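Side-chain contacts in odorant binding protein (AGAP010409-PA) (PDB 3L4A), which probably binds odorants or other small hydrophobic molecules, as a secreted, mainly helical member of the PBP/GOBP family of insect odorant-binding proteins: residues F41-G46 against E98-A103; A62-L67 against D71-E76. All blocks are in the same frame, centred on the assembly; numbering follows the deposited sequence. Where two conformers were deposited one is given.

Contact 1 (F41-G46 against E98-A103); sequences FVRCIG and ERAYSA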
ATOM      1  N   PHE A  41      -4.767  -7.925  -3.633  1.00  7.87           N
ATOM      2  CA  PHE A  41      -3.467  -8.327  -3.119  1.00  6.82           C
ATOM      3  C   PHE A  41      -2.801  -7.172  -2.360  1.00  8.67           C
ATOM      4  O   PHE A  41      -2.281  -7.360  -1.259  1.00  7.46           O
ATOM      5  CB  PHE A  41      -2.564  -8.825  -4.251  1.00  9.91           C
ATOM      6  CG  PHE A  41      -1.235  -9.333  -3.775  1.00  8.93           C
ATOM      7  CD1 PHE A  41      -1.124 -10.604  -3.231  1.00  8.68           C
ATOM      8  CD2 PHE A  41      -0.102  -8.540  -3.852  1.00 11.33           C
ATOM      9  CE1 PHE A  41       0.092 -11.084  -2.789  1.00  6.05           C
ATOM     10  CE2 PHE A  41       1.123  -9.008  -3.406  1.00 14.48           C
ATOM     11  CZ  PHE A  41       1.219 -10.285  -2.868  1.00  9.98           C
ATOM     12  N   VAL A  42      -2.813  -5.983  -2.959  1.00  7.12           N
ATOM     13  CA  VAL A  42      -2.230  -4.809  -2.328  1.00  8.32           C
ATOM     14  C   VAL A  42      -2.955  -4.477  -1.024  1.00  6.89           C
ATOM     15  O   VAL A  42      -2.324  -4.181  -0.008  1.00  6.89           O
ATOM     16  CB  VAL A  42      -2.242  -3.625  -3.296  1.00  7.13           C
ATOM     17  CG1 VAL A  42      -2.004  -2.318  -2.542  1.00  8.87           C
ATOM     18  CG2 VAL A  42      -1.199  -3.860  -4.384  1.00  8.50           C
ATOM     19  N   ARG A  43      -4.278  -4.562  -1.032  1.00  7.50           N
ATOM     20  CA  ARG A  43      -5.032  -4.397   0.209  1.00  7.35           C
ATOM     21  C   ARG A  43      -4.552  -5.387   1.273  1.00  8.54           C
ATOM     22  O   ARG A  43      -4.313  -5.016   2.418  1.00  8.58           O
ATOM     23  CB  ARG A  43      -6.526  -4.576  -0.026  1.00  7.90           C
ATOM     24  CG  ARG A  43      -7.344  -4.582   1.257  1.00  9.29           C
ATOM     25  CD  ARG A  43      -8.824  -4.579   0.954  1.00  9.04           C
ATOM     26  NE  ARG A  43      -9.631  -4.675   2.169  1.00 12.73           N
ATOM     27  CZ  ARG A  43     -10.012  -5.824   2.717  1.00 14.42           C
ATOM     28  NH1 ARG A  43      -9.676  -6.978   2.149  1.00 16.36           N
ATOM     29  NH2 ARG A  43     -10.743  -5.819   3.822  1.00 18.06           N
ATOM     30  N   CYS A  44      -4.423  -6.654   0.897  1.00  7.49           N
ATOM     31  CA  CYS A  44      -4.024  -7.693   1.835  1.00  6.76           C
ATOM     32  C   CYS A  44      -2.658  -7.402   2.446  1.00  7.87           C
ATOM     33  O   CYS A  44      -2.475  -7.508   3.654  1.00  8.24           O
ATOM     34  CB  CYS A  44      -4.018  -9.052   1.129  1.00  6.92           C
ATOM     35  SG  CYS A  44      -3.591 -10.437   2.209  1.00 10.41           S
ATOM     36  N   ILE A  45      -1.687  -7.045   1.608  1.00  9.63           N
ATOM     37  CA  ILE A  45      -0.338  -6.761   2.100  1.00  7.88           C
ATOM     38  C   ILE A  45      -0.365  -5.561   3.050  1.00  9.11           C
ATOM     39  O   ILE A  45       0.273  -5.562   4.108  1.00  9.48           O
ATOM     40  CB  ILE A  45       0.640  -6.471   0.944  1.00 12.17           C
ATOM     41  CG1 ILE A  45       0.804  -7.704   0.044  1.00 15.44           C
ATOM     42  CG2 ILE A  45       1.980  -5.993   1.491  1.00 21.96           C
ATOM     43  CD1 ILE A  45       1.277  -8.929   0.751  1.00 19.97           C
ATOM     44  N   GLY A  46      -1.123  -4.537   2.682  1.00  8.07           N
ATOM     45  CA  GLY A  46      -1.226  -3.354   3.512  1.00  9.52           C
ATOM     46  C   GLY A  46      -1.838  -3.669   4.861  1.00  9.99           C
ATOM     47  O   GLY A  46      -1.371  -3.182   5.894  1.00 10.38           O
ATOM     48  N   GLU A  98     -10.245  -1.815  -4.474  1.00 10.03           N
ATOM     49  CA  GLU A  98      -9.957  -0.664  -5.319  1.00 10.11           C
ATOM     50  C   GLU A  98      -9.541   0.538  -4.460  1.00  8.94           C
ATOM     51  O   GLU A  98      -8.636   1.296  -4.824  1.00  9.46           O
ATOM     52  CB  GLU A  98     -11.170  -0.315  -6.188  1.00 12.51           C
ATOM     53  CG  GLU A  98     -10.916   0.822  -7.167  1.00 17.32           C
ATOM     54  CD  GLU A  98     -12.172   1.226  -7.911  1.00 28.05           C
ATOM     55  OE1 GLU A  98     -12.232   2.374  -8.397  1.00 33.16           O
ATOM     56  OE2 GLU A  98     -13.100   0.395  -7.994  1.00 27.41           O
ATOM     57  N   ARG A  99     -10.204   0.704  -3.319  1.00  8.96           N
ATOM     58  CA  ARG A  99      -9.888   1.790  -2.401  1.00  7.83           C
ATOM     59  C   ARG A  99      -8.444   1.707  -1.901  1.00  9.67           C
ATOM     60  O   ARG A  99      -7.716   2.708  -1.913  1.00  9.46           O
ATOM     61  CB  ARG A  99     -10.865   1.801  -1.225  1.00 11.27           C
ATOM     62  CG  ARG A  99     -10.718   3.006  -0.315  1.00 10.13           C
ATOM     63  CD  ARG A  99     -11.476   2.811   0.981  1.00 12.13           C
ATOM     64  NE  ARG A  99     -12.909   2.710   0.735  1.00 11.71           N
ATOM     65  CZ  ARG A  99     -13.794   2.344   1.653  1.00 20.59           C
ATOM     66  NH1 ARG A  99     -13.389   2.041   2.881  1.00 18.51           N
ATOM     67  NH2 ARG A  99     -15.081   2.276   1.341  1.00 18.85           N
ATOM     68  N   ALA A 100      -8.030   0.522  -1.453  1.00  7.32           N
ATOM     69  CA  ALA A 100      -6.672   0.347  -0.953  1.00  8.66           C
ATOM     70  C   ALA A 100      -5.660   0.591  -2.060  1.00  8.94           C
ATOM     71  O   ALA A 100      -4.634   1.229  -1.842  1.00  7.94           O
ATOM     72  CB  ALA A 100      -6.484  -1.053  -0.357  1.00  9.67           C
ATOM     73  N   TYR A 101      -5.937   0.074  -3.254  1.00  7.89           N
ATOM     74  CA  TYR A 101      -5.008   0.248  -4.360  1.00  7.12           C
ATOM     75  C   TYR A 101      -4.857   1.728  -4.720  1.00  8.82           C
ATOM     76  O   TYR A 101      -3.737   2.223  -4.899  1.00  8.36           O
ATOM     77  CB  TYR A 101      -5.479  -0.562  -5.565  1.00  9.02           C
ATOM     78  CG  TYR A 101      -4.498  -0.579  -6.713  1.00  8.21           C
ATOM     79  CD1 TYR A 101      -4.635   0.303  -7.777  1.00 10.50           C
ATOM     80  CD2 TYR A 101      -3.446  -1.486  -6.746  1.00 10.09           C
ATOM     81  CE1 TYR A 101      -3.736   0.290  -8.832  1.00 14.33           C
ATOM     82  CE2 TYR A 101      -2.537  -1.504  -7.799  1.00 11.57           C
ATOM     83  CZ  TYR A 101      -2.695  -0.611  -8.837  1.00 13.17           C
ATOM     84  OH  TYR A 101      -1.810  -0.613  -9.893  1.00 16.02           O
ATOM     85  N   SER A 102      -5.986   2.430  -4.808  1.00  8.43           N
ATOM     86  CA  SER A 102      -5.969   3.862  -5.072  1.00  8.11           C
ATOM     87  C   SER A 102      -5.169   4.604  -4.008  1.00  8.40           C
ATOM     88  O   SER A 102      -4.362   5.477  -4.320  1.00  9.10           O
ATOM     89  CB  SER A 102      -7.385   4.428  -5.145  0.76  9.39           C
ATOM     90  OG  SER A 102      -7.342   5.807  -5.477  0.76 13.38           O
ATOM     91  N   ALA A 103      -5.385   4.249  -2.746  1.00  8.13           N
ATOM     92  CA  ALA A 103      -4.662   4.887  -1.654  1.00  7.29           C
ATOM     93  C   ALA A 103      -3.161   4.726  -1.843  1.00  8.97           C
ATOM     94  O   ALA A 103      -2.405   5.700  -1.769  1.00 10.27           O
ATOM     95  CB  ALA A 103      -5.102   4.298  -0.317  1.00  9.39           C
TER

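Contact 2 (A62-L67 against D71-E76); sequences ANWENL and DDADEE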
ATOM      1  N   ALA A  62       3.942   4.440   9.624  1.00 13.52           N
ATOM      2  CA  ALA A  62       4.309   3.062   9.308  1.00 13.81           C
ATOM      3  C   ALA A  62       4.940   2.955   7.919  1.00 11.53           C
ATOM      4  O   ALA A  62       5.932   2.262   7.722  1.00 12.41           O
ATOM      5  CB  ALA A  62       3.101   2.154   9.416  1.00 13.04           C
ATOM      6  N   ASN A  63       4.363   3.655   6.950  1.00 11.11           N
ATOM      7  CA  ASN A  63       4.948   3.685   5.614  1.00  9.52           C
ATOM      8  C   ASN A  63       6.306   4.392   5.552  1.00  9.09           C
ATOM      9  O   ASN A  63       7.218   3.960   4.852  1.00 10.97           O
ATOM     10  CB  ASN A  63       3.948   4.260   4.610  1.00  9.33           C
ATOM     11  CG  ASN A  63       2.907   3.247   4.212  1.00 10.31           C
ATOM     12  OD1 ASN A  63       3.137   2.432   3.312  1.00 10.99           O
ATOM     13  ND2 ASN A  63       1.770   3.257   4.894  1.00 11.51           N
ATOM     14  N   TRP A  64       6.446   5.483   6.303  1.00 10.10           N
ATOM     15  CA  TRP A  64       7.725   6.173   6.408  1.00  9.39           C
ATOM     16  C   TRP A  64       8.779   5.192   6.900  1.00  9.45           C
ATOM     17  O   TRP A  64       9.870   5.114   6.354  1.00 11.83           O
ATOM     18  CB  TRP A  64       7.581   7.342   7.389  1.00 11.16           C
ATOM     19  CG  TRP A  64       8.851   8.088   7.696  1.00 10.18           C
ATOM     20  CD1 TRP A  64       9.597   8.005   8.847  1.00 11.82           C
ATOM     21  CD2 TRP A  64       9.505   9.055   6.869  1.00  8.18           C
ATOM     22  NE1 TRP A  64      10.673   8.846   8.772  1.00 13.24           N
ATOM     23  CE2 TRP A  64      10.646   9.503   7.571  1.00 11.01           C
ATOM     24  CE3 TRP A  64       9.244   9.579   5.601  1.00  9.32           C
ATOM     25  CZ2 TRP A  64      11.514  10.454   7.049  1.00 12.55           C
ATOM     26  CZ3 TRP A  64      10.111  10.522   5.081  1.00 13.93           C
ATOM     27  CH2 TRP A  64      11.236  10.949   5.806  1.00 11.14           C
ATOM     28  N   GLU A  65       8.429   4.423   7.919  1.00 11.62           N
ATOM     29  CA  GLU A  65       9.360   3.444   8.465  1.00 11.43           C
ATOM     30  C   GLU A  65       9.632   2.312   7.472  1.00 12.99           C
ATOM     31  O   GLU A  65      10.735   1.770   7.432  1.00 17.93           O
ATOM     32  CB  GLU A  65       8.837   2.911   9.798  1.00 12.70           C
ATOM     33  CG  GLU A  65       8.848   3.964  10.893  1.00 12.02           C
ATOM     34  CD  GLU A  65       8.173   3.500  12.178  1.00 16.75           C
ATOM     35  OE1 GLU A  65       7.967   2.281  12.352  1.00 26.47           O
ATOM     36  OE2 GLU A  65       7.853   4.362  13.022  1.00 13.49           O
ATOM     37  N   ASN A  66       8.639   1.986   6.651  1.00 13.36           N
ATOM     38  CA  ASN A  66       8.792   0.930   5.647  1.00 13.22           C
ATOM     39  C   ASN A  66       9.610   1.391   4.437  1.00 15.66           C
ATOM     40  O   ASN A  66       9.959   0.587   3.571  1.00 19.00           O
ATOM     41  CB  ASN A  66       7.414   0.422   5.216  1.00 12.99           C
ATOM     42  CG  ASN A  66       7.474  -0.933   4.520  1.00 11.02           C
ATOM     43  OD1 ASN A  66       8.205  -1.827   4.942  1.00 17.92           O
ATOM     44  ND2 ASN A  66       6.692  -1.086   3.454  1.00 12.82           N
ATOM     45  N   LEU A  67       9.920   2.684   4.397  1.00 13.64           N
ATOM     46  CA  LEU A  67      10.742   3.281   3.352  1.00 15.91           C
ATOM     47  C   LEU A  67      12.185   3.476   3.821  1.00 15.05           C
ATOM     48  O   LEU A  67      12.922   4.309   3.284  1.00 17.49           O
ATOM     49  CB  LEU A  67      10.152   4.626   2.915  1.00 11.96           C
ATOM     50  CG  LEU A  67       8.862   4.504   2.103  1.00 13.11           C
ATOM     51  CD1 LEU A  67       8.142   5.840   2.048  1.00 14.70           C
ATOM     52  CD2 LEU A  67       9.166   4.004   0.703  1.00 13.53           C
ATOM     53  N   ASP A  71      12.926   7.142  12.172  1.00 12.61           N
ATOM     54  CA  ASP A  71      12.557   8.351  12.914  1.00 11.88           C
ATOM     55  C   ASP A  71      11.125   8.813  12.640  1.00 13.04           C
ATOM     56  O   ASP A  71      10.399   8.174  11.882  1.00 12.90           O
ATOM     57  CB  ASP A  71      13.541   9.477  12.592  1.00 12.83           C
ATOM     58  CG  ASP A  71      13.581   9.831  11.106  1.00 15.53           C
ATOM     59  OD1 ASP A  71      13.094   9.045  10.257  1.00 13.93           O
ATOM     60  OD2 ASP A  71      14.128  10.899  10.771  1.00 15.68           O
ATOM     61  N   ASP A  72      10.709   9.910  13.276  1.00 10.62           N
ATOM     62  CA  ASP A  72       9.419  10.534  12.973  1.00  8.18           C
ATOM     63  C   ASP A  72       9.408  10.974  11.513  1.00  8.63           C
ATOM     64  O   ASP A  72      10.375  11.554  11.032  1.00  9.60           O
ATOM     65  CB  ASP A  72       9.197  11.799  13.815  1.00 10.03           C
ATOM     66  CG  ASP A  72       8.905  11.509  15.280  1.00 17.63           C
ATOM     67  OD1 ASP A  72       8.696  10.340  15.660  1.00 16.57           O
ATOM     68  OD2 ASP A  72       8.885  12.481  16.062  1.00 12.07           O
ATOM     69  N   ALA A  73       8.304  10.724  10.817  1.00  8.53           N
ATOM     70  CA  ALA A  73       8.182  11.139   9.418  1.00  8.96           C
ATOM     71  C   ALA A  73       8.395  12.647   9.241  1.00  9.91           C
ATOM     72  O   ALA A  73       7.929  13.437  10.065  1.00  9.99           O
ATOM     73  CB  ALA A  73       6.813  10.757   8.892  1.00  9.78           C
ATOM     74  N   ASP A  74       9.076  13.039   8.162  1.00  7.76           N
ATOM     75  CA  ASP A  74       9.197  14.451   7.795  1.00  9.20           C
ATOM     76  C   ASP A  74       7.796  15.044   7.694  1.00 11.13           C
ATOM     77  O   ASP A  74       6.882  14.409   7.166  1.00  9.02           O
ATOM     78  CB  ASP A  74       9.842  14.621   6.416  1.00 10.71           C
ATOM     79  CG  ASP A  74      11.318  14.273   6.380  1.00 16.21           C
ATOM     80  OD1 ASP A  74      11.936  14.024   7.434  1.00 15.61           O
ATOM     81  OD2 ASP A  74      11.871  14.261   5.257  1.00 19.13           O
ATOM     82  N   GLU A  75       7.638  16.281   8.148  1.00  9.24           N
ATOM     83  CA  GLU A  75       6.354  16.950   8.071  0.60  8.16           C
ATOM     84  C   GLU A  75       5.833  17.056   6.635  1.00  8.75           C
ATOM     85  O   GLU A  75       4.638  16.886   6.399  1.00  9.68           O
ATOM     86  CB  GLU A  75       6.446  18.345   8.704  0.60 11.42           C
ATOM     87  CG  GLU A  75       5.138  19.112   8.694  0.60  9.49           C
ATOM     88  CD  GLU A  75       5.325  20.598   8.945  0.60 22.34           C
ATOM     89  OE1 GLU A  75       6.454  21.016   9.276  0.60 15.87           O
ATOM     90  OE2 GLU A  75       4.337  21.349   8.804  0.60 17.92           O
ATOM     91  N   GLU A  76       6.724  17.337   5.687  1.00 10.29           N
ATOM     92  CA  GLU A  76       6.281  17.492   4.300  1.00  8.78           C
ATOM     93  C   GLU A  76       5.845  16.165   3.693  1.00  9.15           C
ATOM     94  O   GLU A  76       4.995  16.151   2.816  1.00  8.92           O
ATOM     95  CB  GLU A  76       7.346  18.177   3.430  1.00 13.70           C
ATOM     96  CG  GLU A  76       8.657  17.450   3.314  1.00 18.47           C
ATOM     97  CD  GLU A  76       9.683  17.914   4.343  1.00 26.57           C
ATOM     98  OE1 GLU A  76      10.841  18.149   3.940  1.00 27.85           O
ATOM     99  OE2 GLU A  76       9.341  18.048   5.546  1.00 17.28           O
TER

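Contact 1 (F41-G46 against E98-A103)
This is a helix-helix crossing of the disulfide-braced odorant-binding protein fold: helix 36-48 passes helix 96-105 at 75°, their axes 8.1 Å apart at these segments. Arg43 and Ala100 meet where the backbones come nearest, with the CA atoms of the two residues separated by 5.2 Å. The small side chain of Ala100 is consistent with so close an approach. Its CB points into the other helix and lies 3.5 Å from Arg43 CB, so the arginine takes part through the root of its side chain. With CG anti to the backbone N (chi1 173°) and the chain stretched out to NE, the guanidinium is carried away from segment 98-103, and its NH2 forms a salt bridge with Asp54. Cys44, the next residue, faces the other way and is joined to Cys11, tying helix 36-48 to helix 5-14 on its far side. One residue back on helix 36-48 and one residue on along helix 96-105, Val42 comes against Tyr101. The phenol ring is anchored at its far end by a hydrogen bond from OH to Phe32 O and meets His39 at an inclined angle. Val42 approaches this ring at its edge, near the ring plane, placing CG2 4.0 Å from Tyr101 CD2.

Contact 2 (A62-L67 against D71-E76)
Trp64 leaves the last turn of helix 60-66 and lays its indole against the extended chain that leads into helix 75-87; nearly everything in this contact touches that one ring. The first side-chain torsion swings CG clear of the backbone N, and the indole stands off the helix toward the opposing segment.

A hydrogen bond runs from Trp64 NE1 to Asp71 OD1, 2.8 Å long, with an angle of 158° at the hydrogen. The oxygen sits close to the indole plane, at the ring edge, whereas the N-H arrives from above the carboxylate plane, 43° out of it. Asp71 starts out pointing away from the tryptophan; its chi1 of 59° turns the carboxylate back to meet it.

The packing is over a face. Ala73 CA stands 3.3 Å from the centroid of the five-membered ring of Trp64 and almost exactly on its normal, a CH-pi contact, while the methyl of Ala73 rests 3.6 Å from Trp64 CG. Further along, the six-membered ring is met by Asp74: its backbone N lies over the same face, and Asp74 CG comes within 3.4 Å of Trp64 CH2, the carboxylate plane steeply inclined to the indole. Phe77 of the next helix meets the indole edge-to-face.

The side-chain amide of Gln61, one residue ahead of 62-67 in the same helix, holds the facing chain: NE2 donates to Asp71 O, and OE1 accepts from Ala73 N.

Since the edge bond and the CH-pi contact address different parts of the indole, together they probably limit both its tilt and its rotation. The negative carboxylate of Asp71 would probably polarise the N-H it accepts from, in a contact that lies at the protein surface.

In the fold
From the N terminus, helix 5-14 is followed by helix 21-28 and then helix 36-48, which carries 41-46, the first half of contact 1. The chain goes on through the small antiparallel pair 52-53 and 57-58 to helix 60-66. Contact 2 closes a short turn there, with three residues between its segments, joining helix 60-66 to the extended chain that leads into helix 75-87. Helix 96-105 then returns to helix 36-48 and closes the large loop of contact 1, within which the whole of contact 2 falls. Their centres lie 19 Å apart: that of contact 1 is about 5 Å from the centre of the chain in space, while contact 2 is at the surface. A second disulfide, Cys40 to Cys97, joins the same two helices as contact 1.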